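Local coordinates for Lmo2470 protein (Listeria monocytogenes EGD-e, PDB 5HL3) that binds calcium ions and, as a leucine-rich-repeat internalin, interacts with the host protein afadin and facilitates crossing of the basement membrane, at residues Asp91-Pro96 and Tyr119-Glu124; Leu219-Asn224 and Glu240-Asp245; Ile128-Asn133 and Ser154-Thr159; Gly277-Ile282 and Thr325-Ala330. One frame throughout, in Å; residues are numbered along the deposited sequence.

Contact 1: Asp91-Pro96 and Tyr119-Glu124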
loop_
_atom_site.group_PDB
_atom_site.type_symbol
_atom_site.label_atom_id
_atom_site.label_comp_id
_atom_site.label_asym_id
_atom_site.label_seq_id
_atom_site.Cartn_x
_atom_site.Cartn_y
_atom_site.Cartn_z
ATOM N N ASP A 91 -19.718 0.447 -16.976
ATOM C CA ASP A 91 -18.944 0.331 -18.216
ATOM C C ASP A 91 -19.894 0.703 -19.362
ATOM O O ASP A 91 -20.529 -0.156 -19.954
ATOM C CB ASP A 91 -18.440 -1.127 -18.326
ATOM C CG ASP A 91 -17.418 -1.337 -19.407
ATOM O OD1 ASP A 91 -16.918 -0.366 -20.014
ATOM O OD2 ASP A 91 -17.075 -2.504 -19.658
ATOM N N ILE A 92 -20.049 1.998 -19.624
ATOM C CA ILE A 92 -20.985 2.495 -20.638
ATOM C C ILE A 92 -20.221 2.906 -21.886
ATOM O O ILE A 92 -18.987 3.066 -21.833
ATOM C CB ILE A 92 -21.859 3.656 -20.104
ATOM C CG1 ILE A 92 -20.991 4.838 -19.624
ATOM C CG2 ILE A 92 -22.741 3.163 -18.947
ATOM C CD1 ILE A 92 -21.763 6.086 -19.314
ATOM N N THR A 93 -20.933 3.077 -22.993
ATOM C CA THR A 93 -20.290 3.305 -24.276
ATOM C C THR A 93 -20.153 4.773 -24.670
ATOM O O THR A 93 -19.622 5.061 -25.733
ATOM C CB THR A 93 -21.105 2.623 -25.400
ATOM O OG1 THR A 93 -22.417 3.165 -25.417
ATOM C CG2 THR A 93 -21.136 1.096 -25.208
ATOM N N THR A 94 -20.605 5.689 -23.819
ATOM C CA THR A 94 -20.680 7.104 -24.189
ATOM C C THR A 94 -19.604 7.996 -23.583
ATOM O O THR A 94 -19.735 9.206 -23.614
ATOM C CB THR A 94 -22.068 7.668 -23.817
ATOM O OG1 THR A 94 -22.299 7.457 -22.429
ATOM C CG2 THR A 94 -23.179 6.971 -24.639
ATOM N N ILE A 95 -18.535 7.415 -23.043
ATOM C CA ILE A 95 -17.367 8.203 -22.570
ATOM C C ILE A 95 -16.130 7.524 -23.181
ATOM O O ILE A 95 -15.239 7.018 -22.472
ATOM C CB ILE A 95 -17.256 8.277 -21.041
ATOM C CG1 ILE A 95 -18.635 8.508 -20.394
ATOM C CG2 ILE A 95 -16.291 9.409 -20.667
ATOM C CD1 ILE A 95 -18.582 8.477 -18.875
ATOM N N PRO A 96 -16.042 7.516 -24.514
ATOM C CA PRO A 96 -15.003 6.746 -25.186
ATOM C C PRO A 96 -13.576 7.176 -24.894
ATOM O O PRO A 96 -12.651 6.333 -24.999
ATOM C CB PRO A 96 -15.318 6.965 -26.668
ATOM C CG PRO A 96 -16.123 8.216 -26.727
ATOM C CD PRO A 96 -16.948 8.161 -25.486
ATOM N N TYR A 119 -13.355 -3.333 -17.226
ATOM C CA TYR A 119 -13.889 -2.355 -18.180
ATOM C C TYR A 119 -13.440 -2.645 -19.597
ATOM O O TYR A 119 -12.239 -2.840 -19.851
ATOM C CB TYR A 119 -13.428 -0.937 -17.820
ATOM C CG TYR A 119 -14.065 -0.369 -16.569
ATOM C CD1 TYR A 119 -15.428 -0.075 -16.530
ATOM C CD2 TYR A 119 -13.316 -0.098 -15.453
ATOM C CE1 TYR A 119 -16.025 0.460 -15.397
ATOM C CE2 TYR A 119 -13.890 0.458 -14.321
ATOM C CZ TYR A 119 -15.239 0.705 -14.297
ATOM O OH TYR A 119 -15.797 1.228 -13.147
ATOM N N GLN A 120 -14.404 -2.581 -20.523
ATOM C CA GLN A 120 -14.128 -2.759 -21.929
ATOM C C GLN A 120 -14.312 -1.512 -22.778
ATOM O O GLN A 120 -13.777 -1.457 -23.898
ATOM C CB GLN A 120 -15.013 -3.878 -22.509
ATOM C CG GLN A 120 -14.809 -5.233 -21.818
ATOM C CD GLN A 120 -13.412 -5.756 -22.018
ATOM O OE1 GLN A 120 -12.942 -5.857 -23.166
ATOM N NE2 GLN A 120 -12.738 -6.105 -20.940
ATOM N N ASN A 121 -15.051 -0.520 -22.277
ATOM C CA ASN A 121 -15.396 0.644 -23.096
ATOM C C ASN A 121 -14.539 1.881 -22.826
ATOM O O ASN A 121 -14.818 2.948 -23.369
ATOM C CB ASN A 121 -16.883 0.989 -22.942
ATOM C CG ASN A 121 -17.777 -0.099 -23.469
ATOM O OD1 ASN A 121 -17.580 -0.578 -24.584
ATOM N ND2 ASN A 121 -18.770 -0.468 -22.691
ATOM N N TYR A 122 -13.479 1.728 -22.038
ATOM C CA TYR A 122 -12.555 2.829 -21.723
ATOM C C TYR A 122 -11.135 2.424 -22.104
ATOM O O TYR A 122 -10.256 2.348 -21.244
ATOM C CB TYR A 122 -12.628 3.204 -20.229
ATOM C CG TYR A 122 -14.043 3.410 -19.729
ATOM C CD1 TYR A 122 -14.932 4.272 -20.394
ATOM C CD2 TYR A 122 -14.505 2.786 -18.569
ATOM C CE1 TYR A 122 -16.223 4.451 -19.955
ATOM C CE2 TYR A 122 -15.810 2.980 -18.116
ATOM C CZ TYR A 122 -16.669 3.817 -18.817
ATOM O OH TYR A 122 -17.979 4.032 -18.407
ATOM N N PRO A 123 -10.895 2.174 -23.388
ATOM C CA PRO A 123 -9.561 1.701 -23.808
ATOM C C PRO A 123 -8.420 2.675 -23.585
ATOM O O PRO A 123 -7.265 2.262 -23.623
ATOM C CB PRO A 123 -9.745 1.440 -25.304
ATOM C CG PRO A 123 -10.828 2.346 -25.707
ATOM C CD PRO A 123 -11.782 2.369 -24.550
ATOM N N GLU A 124 -8.718 3.955 -23.366
ATOM C CA GLU A 124 -7.691 4.942 -23.098
ATOM C C GLU A 124 -7.462 5.168 -21.612
ATOM O O GLU A 124 -6.724 6.070 -21.231
ATOM C CB GLU A 124 -8.019 6.267 -23.811
ATOM C CG GLU A 124 -8.138 6.063 -25.327
ATOM C CD GLU A 124 -8.651 7.250 -26.109
ATOM O OE1 GLU A 124 -8.757 8.339 -25.576
ATOM O OE2 GLU A 124 -8.945 7.081 -27.298
HETATM O O HOH W 1 -17.333 4.712 -23.276
HETATM O O HOH W 2 -16.568 3.462 -25.814
HETATM O O HOH W 3 -11.110 5.360 -22.815
#
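OD1 of D91 lies over one face of the Y122 ring, 4.0 Å above the ring plane and displaced toward the rim, while the carbonyl O of I95 approaches the ring edge, 3.5 Å from Y122 CD1. The neighbouring ring of Y119 is met differently: D91 comes in at its edge, near the ring plane, with D91 CB 3.7 Å from Y119 CD1. Beside the two rings, the carboxylate of D91 accepts two consecutive backbone N-H groups. OD2 of D91 lies 2.8 Å from N of Q120 in a nearly straight bond, met on the syn side but 28° out of the carboxylate plane; OD1 of D91 uses its syn lone pair for N of N121 at 2.9 Å. CG of D91 stands anti to its own backbone N (chi1 -169°), which carries the carboxylate across to the opposing loop. The N121 amide plane is turned 48° from this carboxylate, and its ND2 returns a weak bond to the carbonyl O of D91. The hydroxyls of Y119 and Y122 bond to the carbonyls of F89 and P90. Waters also link the loops: one accepts from N of I95 and lies within bonding distance of the carbonyls of I92 and N121, and another joins O of P96 to N of E124. Both segments are irregular loops that lead into the successive strands 100-103 and 127-129 of the parallel sheet. Two N-H groups converging on one carboxylate should stabilise its negative charge and restrict its rotation. Directed polar bonds and water mainly join the loops; the one apolar side-chain pair is I95 with Y122.

Contact 2: Leu219-Asn224 and Glu240-Asp245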
loop_
_atom_site.group_PDB
_atom_site.type_symbol
_atom_site.label_atom_id
_atom_site.label_comp_id
_atom_site.label_asym_id
_atom_site.label_seq_id
_atom_site.Cartn_x
_atom_site.Cartn_y
_atom_site.Cartn_z
ATOM N N LEU A 219 10.398 0.594 -3.532
ATOM C CA LEU A 219 9.668 -0.564 -3.018
ATOM C C LEU A 219 9.448 -0.296 -1.537
ATOM O O LEU A 219 10.407 -0.303 -0.760
ATOM C CB LEU A 219 10.449 -1.856 -3.269
ATOM C CG LEU A 219 9.853 -3.158 -2.747
ATOM C CD1 LEU A 219 8.428 -3.344 -3.224
ATOM C CD2 LEU A 219 10.691 -4.326 -3.172
ATOM N N ASN A 220 8.197 -0.129 -1.132
ATOM C CA ASN A 220 7.889 0.204 0.264
ATOM C C ASN A 220 7.264 -1.004 0.946
ATOM O O ASN A 220 6.163 -1.395 0.608
ATOM C CB ASN A 220 6.949 1.422 0.328
ATOM C CG ASN A 220 6.768 1.923 1.735
ATOM O OD1 ASN A 220 7.110 1.234 2.695
ATOM N ND2 ASN A 220 6.215 3.096 1.877
ATOM N N LEU A 221 8.004 -1.600 1.890
ATOM C CA LEU A 221 7.542 -2.748 2.671
ATOM C C LEU A 221 7.394 -2.424 4.142
ATOM O O LEU A 221 7.370 -3.324 4.982
ATOM C CB LEU A 221 8.482 -3.956 2.478
ATOM C CG LEU A 221 8.758 -4.426 1.049
ATOM C CD1 LEU A 221 9.723 -5.579 1.000
ATOM C CD2 LEU A 221 7.527 -4.752 0.274
ATOM N N ARG A 222 7.293 -1.140 4.476
ATOM C CA ARG A 222 7.183 -0.730 5.877
ATOM C C ARG A 222 5.964 -1.375 6.528
ATOM O O ARG A 222 4.925 -1.542 5.898
ATOM C CB ARG A 222 7.068 0.795 5.947
ATOM C CG ARG A 222 6.961 1.410 7.325
ATOM C CD ARG A 222 7.106 2.931 7.210
ATOM N NE ARG A 222 7.374 3.591 8.496
ATOM C CZ ARG A 222 6.431 4.118 9.265
ATOM N NH1 ARG A 222 5.170 4.030 8.878
ATOM N NH2 ARG A 222 6.736 4.721 10.414
ATOM N N HIS A 223 6.086 -1.736 7.798
ATOM C CA HIS A 223 4.959 -2.273 8.543
ATOM C C HIS A 223 4.364 -3.532 7.912
ATOM O O HIS A 223 3.165 -3.608 7.667
ATOM C CB HIS A 223 3.878 -1.193 8.786
ATOM C CG HIS A 223 4.077 -0.401 10.048
ATOM N ND1 HIS A 223 4.095 -0.991 11.297
ATOM C CD2 HIS A 223 4.220 0.931 10.260
ATOM C CE1 HIS A 223 4.255 -0.061 12.220
ATOM N NE2 HIS A 223 4.340 1.110 11.619
ATOM N N ASN A 224 5.203 -4.533 7.674
ATOM C CA ASN A 224 4.741 -5.856 7.248
ATOM C C ASN A 224 5.166 -6.836 8.350
ATOM O O ASN A 224 5.396 -6.422 9.498
ATOM C CB ASN A 224 5.268 -6.161 5.847
ATOM C CG ASN A 224 4.350 -5.612 4.785
ATOM O OD1 ASN A 224 3.358 -6.232 4.465
ATOM N ND2 ASN A 224 4.633 -4.445 4.301
ATOM N N GLU A 240 16.343 2.191 -5.833
ATOM C CA GLU A 240 16.901 3.349 -5.103
ATOM C C GLU A 240 16.469 3.375 -3.643
ATOM O O GLU A 240 17.241 3.821 -2.778
ATOM C CB GLU A 240 16.478 4.670 -5.767
ATOM C CG GLU A 240 16.977 4.865 -7.203
ATOM C CD GLU A 240 16.391 6.085 -7.932
ATOM O OE1 GLU A 240 15.564 6.853 -7.370
ATOM O OE2 GLU A 240 16.795 6.307 -9.104
ATOM N N SER A 241 15.248 2.931 -3.348
ATOM C CA SER A 241 14.735 2.962 -1.981
ATOM C C SER A 241 13.961 1.702 -1.682
ATOM O O SER A 241 12.997 1.375 -2.379
ATOM C CB SER A 241 13.828 4.169 -1.739
ATOM O OG SER A 241 13.355 4.161 -0.390
ATOM N N LEU A 242 14.368 1.009 -0.626
ATOM C CA LEU A 242 13.661 -0.168 -0.117
ATOM C C LEU A 242 13.341 0.133 1.342
ATOM O O LEU A 242 14.236 0.124 2.205
ATOM C CB LEU A 242 14.527 -1.423 -0.238
ATOM C CG LEU A 242 14.005 -2.720 0.386
ATOM C CD1 LEU A 242 12.688 -3.096 -0.237
ATOM C CD2 LEU A 242 14.994 -3.852 0.186
ATOM N N ASN A 243 12.075 0.354 1.642
ATOM C CA ASN A 243 11.682 0.714 3.005
ATOM C C ASN A 243 11.312 -0.546 3.762
ATOM O O ASN A 243 10.350 -1.200 3.415
ATOM C CB ASN A 243 10.529 1.723 2.983
ATOM C CG ASN A 243 10.289 2.355 4.348
ATOM O OD1 ASN A 243 10.546 1.739 5.398
ATOM N ND2 ASN A 243 9.805 3.561 4.355
ATOM N N LEU A 244 12.112 -0.878 4.784
ATOM C CA LEU A 244 11.886 -2.069 5.616
ATOM C C LEU A 244 11.551 -1.652 7.042
ATOM O O LEU A 244 11.578 -2.498 7.957
ATOM C CB LEU A 244 13.126 -2.978 5.605
ATOM C CG LEU A 244 13.541 -3.463 4.222
ATOM C CD1 LEU A 244 14.802 -4.336 4.272
ATOM C CD2 LEU A 244 12.431 -4.209 3.500
ATOM N N ASP A 245 11.199 -0.407 7.268
ATOM C CA ASP A 245 10.960 0.073 8.638
ATOM C C ASP A 245 9.829 -0.712 9.286
ATOM O O ASP A 245 8.878 -1.140 8.644
ATOM C CB ASP A 245 10.592 1.571 8.603
ATOM C CG ASP A 245 11.010 2.337 9.823
ATOM O OD1 ASP A 245 12.069 2.040 10.362
ATOM O OD2 ASP A 245 10.334 3.344 10.135
HETATM O O HOH W 4 10.723 2.943 -0.458
#
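L219 and L242 pack side by side, pointing the same way, with CD2 of L219 3.8 Å from CD1 of L242, and this pair opens the tight, buried part of the contact. L221 and L244 repeat the pattern two residues on: CD1 of L221 meets CD2 of L244 at 3.9 Å. The backbones that carry these leucines run parallel, their end-to-end directions only 7° apart. N of L219 bonds to O of S241, O of L219 accepts from N of N243, and O of N243 accepts from N of L221, the last at 2.8 Å. The polar face is looser. N220 and N243 lie alongside each other with amide planes 3° apart, yet they touch mainly through OD1 of N220 and CB of N243 at 3.5 Å. Each OD1 instead serves its own chain, accepting from the backbone N two residues on, an Asx turn in both cases. Further out, a weak salt bridge from NE of R222 to OD2 of D245 is doubtful, resting on one of two modelled arginine conformers; OD1 of D245 is taken by the backbone N of Q263 and S264. A water bridges O of L219, weakly, and OG of S241. L219, L221 and N224 fit the LxLxxN pattern of a leucine-rich repeat, and L242 and L244 take the same leucine places in the next. Strand 218-220 is held between strands 196-198 and 241-243, and N243, L244 and D245 in turn touch strand 260-261.

Contact 3: Ile128-Asn133 and Ser154-Thr159. With CA (calcium ion), chain E.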
loop_
_atom_site.group_PDB
_atom_site.type_symbol
_atom_site.label_atom_id
_atom_site.label_comp_id
_atom_site.label_asym_id
_atom_site.label_seq_id
_atom_site.Cartn_x
_atom_site.Cartn_y
_atom_site.Cartn_z
ATOM N N ILE A 128 -6.617 4.753 -12.387
ATOM C CA ILE A 128 -7.792 4.400 -11.582
ATOM C C ILE A 128 -7.422 4.546 -10.107
ATOM O O ILE A 128 -6.404 4.030 -9.677
ATOM C CB ILE A 128 -8.288 2.985 -11.854
ATOM C CG1 ILE A 128 -8.754 2.839 -13.328
ATOM C CG2 ILE A 128 -9.401 2.630 -10.864
ATOM C CD1 ILE A 128 -9.140 1.427 -13.685
ATOM N N THR A 129 -8.248 5.269 -9.354
ATOM C CA THR A 129 -8.076 5.462 -7.902
ATOM C C THR A 129 -9.351 5.099 -7.170
ATOM O O THR A 129 -10.408 5.673 -7.451
ATOM C CB THR A 129 -7.751 6.915 -7.549
ATOM O OG1 THR A 129 -6.580 7.340 -8.250
ATOM C CG2 THR A 129 -7.512 7.104 -6.050
HETATM N N MSE A 130 -9.242 4.155 -6.231
HETATM C CA MSE A 130 -10.419 3.721 -5.442
HETATM C C MSE A 130 -10.068 3.571 -3.979
HETATM O O MSE A 130 -10.878 3.067 -3.192
HETATM C CB MSE A 130 -10.903 2.389 -5.963
HETATM C CG MSE A 130 -11.412 2.477 -7.414
HETATM SE SE MSE A 130 -11.836 0.728 -8.182
HETATM C CE MSE A 130 -13.509 0.615 -7.420
ATOM N N SER A 131 -8.897 4.044 -3.593
ATOM C CA SER A 131 -8.394 3.903 -2.219
ATOM C C SER A 131 -9.382 4.324 -1.135
ATOM O O SER A 131 -10.054 5.342 -1.220
ATOM C CB SER A 131 -7.140 4.721 -2.053
ATOM O OG SER A 131 -6.156 4.308 -2.994
ATOM N N GLY A 132 -9.434 3.498 -0.083
ATOM C CA GLY A 132 -10.264 3.767 1.123
ATOM C C GLY A 132 -11.596 3.062 1.130
ATOM O O GLY A 132 -12.302 3.096 2.107
ATOM N N ASN A 133 -11.935 2.430 0.022
ATOM C CA ASN A 133 -13.214 1.755 -0.147
ATOM C C ASN A 133 -13.019 0.244 -0.160
ATOM O O ASN A 133 -12.051 -0.262 -0.734
ATOM C CB ASN A 133 -13.837 2.278 -1.433
ATOM C CG ASN A 133 -14.067 3.781 -1.375
ATOM O OD1 ASN A 133 -14.875 4.245 -0.593
ATOM N ND2 ASN A 133 -13.323 4.548 -2.171
ATOM N N SER A 154 -5.250 1.502 -2.286
ATOM C CA SER A 154 -4.828 1.434 -0.875
ATOM C C SER A 154 -6.039 1.321 0.043
ATOM O O SER A 154 -7.073 1.943 -0.234
ATOM C CB SER A 154 -4.049 2.699 -0.537
ATOM O OG SER A 154 -3.681 2.709 0.822
ATOM N N GLU A 155 -5.929 0.547 1.126
ATOM C CA GLU A 155 -7.007 0.457 2.147
ATOM C C GLU A 155 -8.324 0.024 1.532
ATOM O O GLU A 155 -9.335 0.743 1.580
ATOM C CB GLU A 155 -7.174 1.761 2.940
ATOM C CG GLU A 155 -7.938 1.502 4.231
ATOM C CD GLU A 155 -8.153 2.710 5.065
ATOM O OE1 GLU A 155 -8.673 3.720 4.566
ATOM O OE2 GLU A 155 -7.855 2.637 6.276
HETATM N N MSE A 156 -8.330 -1.200 1.025
HETATM C CA MSE A 156 -9.515 -1.771 0.396
HETATM C C MSE A 156 -9.806 -3.180 0.835
HETATM O O MSE A 156 -10.645 -3.839 0.238
HETATM C CB MSE A 156 -9.377 -1.769 -1.148
HETATM C CG MSE A 156 -9.162 -0.358 -1.725
HETATM SE SE MSE A 156 -9.288 -0.342 -3.676
HETATM C CE MSE A 156 -11.227 -0.427 -3.803
ATOM N N LEU A 157 -9.156 -3.638 1.916
ATOM C CA LEU A 157 -9.266 -5.033 2.391
ATOM C C LEU A 157 -8.959 -6.075 1.293
ATOM O O LEU A 157 -9.658 -7.088 1.158
ATOM C CB LEU A 157 -10.597 -5.261 3.085
ATOM C CG LEU A 157 -10.725 -4.495 4.411
ATOM C CD1 LEU A 157 -12.150 -4.621 4.888
ATOM C CD2 LEU A 157 -9.774 -4.995 5.462
ATOM N N ILE A 158 -7.893 -5.819 0.533
ATOM C CA ILE A 158 -7.489 -6.735 -0.507
ATOM C C ILE A 158 -6.602 -7.830 0.094
ATOM O O ILE A 158 -5.636 -7.532 0.794
ATOM C CB ILE A 158 -6.750 -5.991 -1.625
ATOM C CG1 ILE A 158 -7.740 -5.039 -2.304
ATOM C CG2 ILE A 158 -6.193 -6.985 -2.660
ATOM C CD1 ILE A 158 -7.114 -4.012 -3.216
ATOM N N THR A 159 -6.961 -9.087 -0.180
ATOM C CA THR A 159 -6.160 -10.264 0.206
ATOM C C THR A 159 -5.465 -10.813 -1.040
ATOM O O THR A 159 -5.814 -10.463 -2.185
ATOM C CB THR A 159 -7.001 -11.326 0.940
ATOM O OG1 THR A 159 -8.224 -11.541 0.221
ATOM C CG2 THR A 159 -7.323 -10.834 2.355
HETATM CA CA CA E . -11.318 -8.456 0.067
HETATM O O HOH W 5 -11.403 4.304 4.288
HETATM O O HOH W 6 -12.070 -6.241 0.065
HETATM O O HOH W 7 -10.402 -10.150 1.481
HETATM O O HOH W 8 -13.233 -8.958 1.241
HETATM O O HOH W 9 -12.953 -8.349 -1.720
#
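S131 and the selenomethionine M156 carry this contact from the same first torsion, one by a polar tip and one by a bent chain. In S131 the hydroxyl is swung to the side of its own backbone N (chi1 -58°), where OG accepts the N-H of S154 at 3.0 Å. M156 bends at its last torsion (chi3 77°), which folds the methyl back over the opposing turn and sets its CE 3.6 Å from CB of M130. Nearer the backbone, CG of M156 lies 3.1 Å from the carbonyl O of N133. M130, also selenomethionine, has a matching bend at chi3, but its end leads away toward L114. E155 is extended beyond CG, and through a water its OE1 connects to O of G132. The receiving loop is a type II turn from M130 to N133; N of G132 donates to O of S154 at 2.8 Å, with a weaker bond to O of E155. ND2 of N133 bonds back to O of M130 at 3.0 Å from well above the carbonyl plane, and also to O of A104. Beyond the touching residues, O of L157 binds a calcium ion at 2.4 Å, together with E162 and four waters; one of those waters donates to OG1 of T159. The bonds thus join two loops that follow neighbouring strands 127-129 and 150-152 of the parallel sheet, and since M156 and L157 are adjacent, the same short loop both packs on its neighbour and supplies a neutral carbonyl ligand to the metal.

Contact 4: Gly277-Ile282 and Thr325-Ala330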
loop_
_atom_site.group_PDB
_atom_site.type_symbol
_atom_site.label_atom_id
_atom_site.label_comp_id
_atom_site.label_asym_id
_atom_site.label_seq_id
_atom_site.Cartn_x
_atom_site.Cartn_y
_atom_site.Cartn_z
ATOM N N GLY A 277 26.240 -17.364 36.797
ATOM C CA GLY A 277 27.575 -16.754 36.747
ATOM C C GLY A 277 28.067 -16.431 35.347
ATOM O O GLY A 277 29.034 -15.686 35.189
ATOM N N ASP A 278 27.410 -16.990 34.332
ATOM C CA ASP A 278 27.766 -16.751 32.935
ATOM C C ASP A 278 27.187 -15.440 32.425
ATOM O O ASP A 278 26.153 -14.979 32.894
ATOM C CB ASP A 278 27.181 -17.838 32.008
ATOM C CG ASP A 278 27.808 -19.213 32.188
ATOM O OD1 ASP A 278 28.871 -19.344 32.830
ATOM O OD2 ASP A 278 27.198 -20.182 31.652
ATOM N N THR A 279 27.866 -14.860 31.446
ATOM C CA THR A 279 27.297 -13.759 30.678
ATOM C C THR A 279 26.493 -14.397 29.521
ATOM O O THR A 279 26.408 -15.628 29.411
ATOM C CB THR A 279 28.384 -12.812 30.131
ATOM O OG1 THR A 279 29.284 -13.554 29.295
ATOM C CG2 THR A 279 29.141 -12.171 31.242
ATOM N N CYS A 280 25.908 -13.572 28.663
ATOM C CA CYS A 280 25.120 -14.075 27.559
ATOM C C CYS A 280 25.460 -13.275 26.306
ATOM O O CYS A 280 25.368 -12.047 26.297
ATOM C CB CYS A 280 23.649 -13.945 27.909
ATOM S SG CYS A 280 22.546 -14.663 26.681
ATOM N N THR A 281 25.857 -13.982 25.251
ATOM C CA THR A 281 26.286 -13.354 24.008
ATOM C C THR A 281 25.312 -13.700 22.899
ATOM O O THR A 281 24.821 -14.815 22.820
ATOM C CB THR A 281 27.723 -13.802 23.675
ATOM O OG1 THR A 281 28.593 -13.352 24.723
ATOM C CG2 THR A 281 28.184 -13.255 22.359
ATOM N N ILE A 282 25.034 -12.724 22.043
ATOM C CA ILE A 282 24.121 -12.867 20.920
ATOM C C ILE A 282 24.768 -12.433 19.608
ATOM O O ILE A 282 25.677 -11.585 19.584
ATOM C CB ILE A 282 22.812 -12.007 21.092
ATOM C CG1 ILE A 282 23.135 -10.504 21.270
ATOM C CG2 ILE A 282 21.995 -12.527 22.265
ATOM C CD1 ILE A 282 21.954 -9.569 21.128
ATOM N N THR A 325 27.463 -8.751 24.048
ATOM C CA THR A 325 27.422 -9.509 25.306
ATOM C C THR A 325 26.678 -8.735 26.374
ATOM O O THR A 325 26.970 -7.564 26.596
ATOM C CB THR A 325 28.842 -9.850 25.798
ATOM O OG1 THR A 325 29.466 -10.701 24.822
ATOM C CG2 THR A 325 28.812 -10.555 27.125
ATOM N N VAL A 326 25.694 -9.381 26.999
ATOM C CA VAL A 326 24.956 -8.811 28.116
ATOM C C VAL A 326 25.435 -9.494 29.380
ATOM O O VAL A 326 25.532 -10.719 29.446
ATOM C CB VAL A 326 23.447 -9.008 27.936
ATOM C CG1 VAL A 326 22.674 -8.369 29.087
ATOM C CG2 VAL A 326 23.019 -8.424 26.619
ATOM N N ASP A 327 25.804 -8.690 30.366
ATOM C CA ASP A 327 26.340 -9.238 31.602
ATOM C C ASP A 327 25.228 -9.712 32.533
ATOM O O ASP A 327 24.747 -8.963 33.385
ATOM C CB ASP A 327 27.242 -8.235 32.308
ATOM C CG ASP A 327 27.915 -8.820 33.522
ATOM O OD1 ASP A 327 27.720 -10.019 33.810
ATOM O OD2 ASP A 327 28.666 -8.090 34.198
ATOM N N THR A 328 24.893 -10.992 32.380
ATOM C CA THR A 328 23.900 -11.713 33.201
ATOM C C THR A 328 24.549 -12.481 34.361
ATOM O O THR A 328 23.885 -13.275 35.010
ATOM C CB THR A 328 23.156 -12.750 32.317
ATOM O OG1 THR A 328 24.114 -13.501 31.564
ATOM C CG2 THR A 328 22.190 -12.076 31.368
ATOM N N SER A 329 25.825 -12.226 34.640
ATOM C CA SER A 329 26.578 -13.038 35.593
ATOM C C SER A 329 26.114 -12.962 37.057
ATOM O O SER A 329 26.376 -13.893 37.828
ATOM C CB SER A 329 28.066 -12.719 35.487
ATOM O OG SER A 329 28.356 -11.419 35.965
ATOM N N ALA A 330 25.422 -11.888 37.434
ATOM C CA ALA A 330 24.957 -11.744 38.824
ATOM C C ALA A 330 23.548 -12.301 39.059
ATOM O O ALA A 330 23.109 -12.375 40.205
ATOM C CB ALA A 330 25.026 -10.284 39.269
HETATM O O HOH W 10 23.969 -15.837 36.188
#
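T281 and T325 meet through their hydroxyls, OG1 to OG1 at 2.8 Å, and either could be the donor. In both threonines OG1 lies beside the backbone N (chi1 -62° in T281, -63° in T325), which turns the two hydroxyls toward each other on the T281/T325 face of the sheet. OG1 of T325 also bonds to ND2 of N318. Next to them, C280 and V326 form an antiparallel hydrogen-bonded pair, with N of V326 2.8 Å from O of C280 and N of C280 3.0 Å from O of V326, the first nearly straight, the second somewhat bent. T281 and T325 are the following, non-hydrogen-bonded pair, so their side-chain bond links the strands where the backbone does not. Toward the loop end, OG1 of T328 donates to O of D278 at 2.8 Å, arriving 26° from the carbonyl plane. CG2 of T279 rests 3.6 Å from OD1 of D327. That oxygen is held from two directions, by OG of S329 at 2.6 Å on its syn lone pair and by N of S329 on the anti side, the N-H bond making an Asx turn. A water then links N of G277 to O of T328. Outside this shell, C280 and V326 pack on W356 of strand 350-360, and V326 also on V340. The T281-T325 bond reinforces the non-hydrogen-bonded pair, the T328-D278 bond carries the join past the last bridge into the loop, and the doubly gripped D327 carboxylate is probably stabilised as an anion.

Followed from the N terminus, the four contacts come in series, none nesting or crossing. Contact 1 closes the span from 91-96 to 119-124 around strand 100-103, and contact 3 begins almost at once, its segments adjoining those of contact 1 in the sequence, and closes around strand 150-152. Contact 2 joins adjacent strands farther along the same parallel sheet, its centre about 19 Å from that of contact 3. Each of these three ties one turn of the solenoid to the next. Contact 4 alone belongs to the mixed C-terminal sheet, spanning 43 residues to seat its edge strand; its centre lies about 69 Å from that of contact 1, on the opposite side of the chain's centre.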